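Local coordinates for uncharacterized protein (Pseudomonas aeruginosa UCBPP-PA14, PDB 3FD9) that holds the type III secretion regulon in check as an anti-activator, probably by disrupting self-association and DNA binding of the transcriptional activator ExsA, at residues 109-114 against 184-189. Numbering follows the deposited sequence.
Sequences GWWESL and ALAKSA
Trp111 carries this contact, pushing the six-membered end of its indole edge-on against Ala186 and Ala189. CG stands anti to the backbone N (chi1 179°), which carries the ring out from helix 96-115 across to residues 186-189. The carbonyl O of Ala186 lies in the plane of the indole, 3.3 Å from Trp111 CH2. A backbone oxygen thus sits at the aromatic C-H edge. Ala189 also sits at this edge, its CB 3.5 Å from Trp111 CZ2. The Ala186 methyl makes a looser apolar contact, CB to Trp111 CZ3 at 4.2 Å. Both alanines present only a methyl group here, consistent with the indole edge coming up to the backbone of the second helix. Trp190 meets the same indole edge-to-face, while Tyr108, Pro213 and Val215 add to its surroundings. Glu112, next along the helix, is buried but serves other partners. It forms salt bridges with Arg123 and with Arg38 of the second subunit. The contact is helix-to-helix apolar packing through one aromatic side chain. It joins helix 96-115 to the C-terminal part of helix 157-189, the returning arm of the long helical hairpin of ExsD.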
ATOM      1  N   GLY A 109      -6.560 -13.757  20.817  1.00 27.79           N
ATOM      2  CA  GLY A 109      -7.738 -12.916  20.717  1.00 28.75           C
ATOM      3  C   GLY A 109      -8.945 -13.645  21.265  1.00 30.88           C
ATOM      4  O   GLY A 109      -9.777 -13.069  21.960  1.00 34.80           O
ATOM      5  N   TRP A 110      -9.034 -14.927  20.947  1.00 36.85           N
ATOM      6  CA  TRP A 110     -10.103 -15.766  21.461  1.00 36.66           C
ATOM      7  C   TRP A 110      -9.993 -15.913  22.982  1.00 36.94           C
ATOM      8  O   TRP A 110     -10.937 -15.618  23.703  1.00 38.57           O
ATOM      9  CB  TRP A 110     -10.084 -17.130  20.775  1.00 36.04           C
ATOM     10  CG  TRP A 110     -11.137 -18.041  21.266  1.00 37.93           C
ATOM     11  CD1 TRP A 110     -12.408 -18.167  20.781  1.00 37.88           C
ATOM     12  CD2 TRP A 110     -11.030 -18.961  22.356  1.00 36.51           C
ATOM     13  NE1 TRP A 110     -13.096 -19.111  21.503  1.00 38.99           N
ATOM     14  CE2 TRP A 110     -12.270 -19.613  22.477  1.00 36.36           C
ATOM     15  CE3 TRP A 110     -10.005 -19.298  23.240  1.00 36.42           C
ATOM     16  CZ2 TRP A 110     -12.510 -20.580  23.443  1.00 37.99           C
ATOM     17  CZ3 TRP A 110     -10.245 -20.260  24.202  1.00 39.35           C
ATOM     18  CH2 TRP A 110     -11.489 -20.886  24.298  1.00 42.39           C
ATOM     19  N   TRP A 111      -8.840 -16.357  23.469  1.00 33.44           N
ATOM     20  CA  TRP A 111      -8.615 -16.449  24.904  1.00 34.37           C
ATOM     21  C   TRP A 111      -9.058 -15.165  25.583  1.00 37.07           C
ATOM     22  O   TRP A 111      -9.907 -15.169  26.466  1.00 40.97           O
ATOM     23  CB  TRP A 111      -7.142 -16.705  25.201  1.00 33.07           C
ATOM     24  CG  TRP A 111      -6.825 -16.790  26.658  1.00 32.77           C
ATOM     25  CD1 TRP A 111      -7.195 -17.780  27.516  1.00 36.73           C
ATOM     26  CD2 TRP A 111      -6.065 -15.854  27.433  1.00 35.27           C
ATOM     27  NE1 TRP A 111      -6.716 -17.523  28.778  1.00 37.16           N
ATOM     28  CE2 TRP A 111      -6.019 -16.346  28.753  1.00 37.78           C
ATOM     29  CE3 TRP A 111      -5.420 -14.650  27.139  1.00 35.25           C
ATOM     30  CZ2 TRP A 111      -5.355 -15.676  29.775  1.00 39.66           C
ATOM     31  CZ3 TRP A 111      -4.759 -13.988  28.151  1.00 36.34           C
ATOM     32  CH2 TRP A 111      -4.731 -14.500  29.454  1.00 40.00           C
ATOM     33  N   GLU A 112      -8.483 -14.057  25.152  1.00 43.94           N
ATOM     34  CA  GLU A 112      -8.830 -12.745  25.670  1.00 44.18           C
ATOM     35  C   GLU A 112     -10.341 -12.549  25.872  1.00 45.81           C
ATOM     36  O   GLU A 112     -10.765 -11.976  26.876  1.00 47.82           O
ATOM     37  CB  GLU A 112      -8.304 -11.696  24.704  1.00 42.65           C
ATOM     38  CG  GLU A 112      -8.190 -10.320  25.269  1.00 45.43           C
ATOM     39  CD  GLU A 112      -7.783  -9.333  24.213  1.00 47.72           C
ATOM     40  OE1 GLU A 112      -8.367  -9.371  23.105  1.00 51.35           O
ATOM     41  OE2 GLU A 112      -6.870  -8.529  24.488  1.00 48.44           O
ATOM     42  N   SER A 113     -11.138 -13.016  24.911  1.00 44.73           N
ATOM     43  CA  SER A 113     -12.590 -12.847  24.936  1.00 46.22           C
ATOM     44  C   SER A 113     -13.250 -13.586  26.084  1.00 47.98           C
ATOM     45  O   SER A 113     -14.281 -13.146  26.581  1.00 51.33           O
ATOM     46  CB  SER A 113     -13.219 -13.331  23.629  1.00 45.96           C
ATOM     47  OG  SER A 113     -12.812 -12.540  22.529  1.00 49.91           O
ATOM     48  N   LEU A 114     -12.686 -14.723  26.485  1.00 42.04           N
ATOM     49  CA  LEU A 114     -13.219 -15.444  27.634  1.00 43.89           C
ATOM     50  C   LEU A 114     -13.200 -14.542  28.858  1.00 45.95           C
ATOM     51  O   LEU A 114     -14.196 -14.422  29.563  1.00 47.07           O
ATOM     52  CB  LEU A 114     -12.401 -16.696  27.933  1.00 44.37           C
ATOM     53  CG  LEU A 114     -12.348 -17.822  26.909  1.00 45.53           C
ATOM     54  CD1 LEU A 114     -11.535 -18.967  27.492  1.00 42.83           C
ATOM     55  CD2 LEU A 114     -13.754 -18.290  26.535  1.00 48.38           C
ATOM     56  N   ALA A 184      -4.444  -5.636  32.071  1.00 53.91           N
ATOM     57  CA  ALA A 184      -3.785  -5.956  33.334  1.00 54.81           C
ATOM     58  C   ALA A 184      -4.127  -7.359  33.851  1.00 54.99           C
ATOM     59  O   ALA A 184      -3.242  -8.095  34.284  1.00 53.93           O
ATOM     60  CB  ALA A 184      -4.099  -4.893  34.389  1.00 56.24           C
ATOM     61  N   LEU A 185      -5.406  -7.723  33.801  1.00 46.78           N
ATOM     62  CA  LEU A 185      -5.844  -9.044  34.241  1.00 46.91           C
ATOM     63  C   LEU A 185      -5.333 -10.091  33.270  1.00 45.58           C
ATOM     64  O   LEU A 185      -4.861 -11.155  33.677  1.00 44.21           O
ATOM     65  CB  LEU A 185      -7.369  -9.114  34.297  1.00 46.85           C
ATOM     66  CG  LEU A 185      -8.058  -7.843  34.781  1.00 48.58           C
ATOM     67  CD1 LEU A 185      -9.571  -7.940  34.598  1.00 48.41           C
ATOM     68  CD2 LEU A 185      -7.683  -7.561  36.230  1.00 51.12           C
ATOM     69  N   ALA A 186      -5.440  -9.774  31.983  1.00 50.93           N
ATOM     70  CA  ALA A 186      -4.983 -10.666  30.930  1.00 51.52           C
ATOM     71  C   ALA A 186      -3.499 -10.966  31.089  1.00 52.17           C
ATOM     72  O   ALA A 186      -3.059 -12.094  30.876  1.00 52.80           O
ATOM     73  CB  ALA A 186      -5.259 -10.063  29.569  1.00 51.67           C
ATOM     74  N   LYS A 187      -2.727  -9.952  31.462  1.00 61.14           N
ATOM     75  CA  LYS A 187      -1.316 -10.158  31.744  1.00 61.84           C
ATOM     76  C   LYS A 187      -1.152 -11.087  32.944  1.00 61.80           C
ATOM     77  O   LYS A 187      -0.348 -12.013  32.918  1.00 60.33           O
ATOM     78  CB  LYS A 187      -0.607  -8.827  31.992  1.00 61.90           C
ATOM     79  CG  LYS A 187       0.851  -9.001  32.389  1.00 69.42           C
ATOM     80  CD  LYS A 187       1.657  -7.714  32.275  1.00 76.62           C
ATOM     81  CE  LYS A 187       3.122  -7.972  32.625  1.00 80.94           C
ATOM     82  NZ  LYS A 187       3.976  -6.756  32.500  1.00 83.89           N
ATOM     83  N   SER A 188      -1.929 -10.848  33.992  1.00 63.93           N
ATOM     84  CA  SER A 188      -1.849 -11.667  35.192  1.00 65.62           C
ATOM     85  C   SER A 188      -2.188 -13.129  34.922  1.00 64.90           C
ATOM     86  O   SER A 188      -1.652 -14.026  35.576  1.00 67.40           O
ATOM     87  CB  SER A 188      -2.773 -11.117  36.280  1.00 67.63           C
ATOM     88  OG  SER A 188      -2.308  -9.867  36.760  1.00 72.51           O
ATOM     89  N   ALA A 189      -3.077 -13.364  33.959  1.00 51.53           N
ATOM     90  CA  ALA A 189      -3.605 -14.706  33.714  1.00 48.87           C
ATOM     91  C   ALA A 189      -2.700 -15.548  32.817  1.00 48.24           C
ATOM     92  O   ALA A 189      -2.875 -16.763  32.710  1.00 49.35           O
ATOM     93  CB  ALA A 189      -4.990 -14.624  33.126  1.00 47.38           C
TER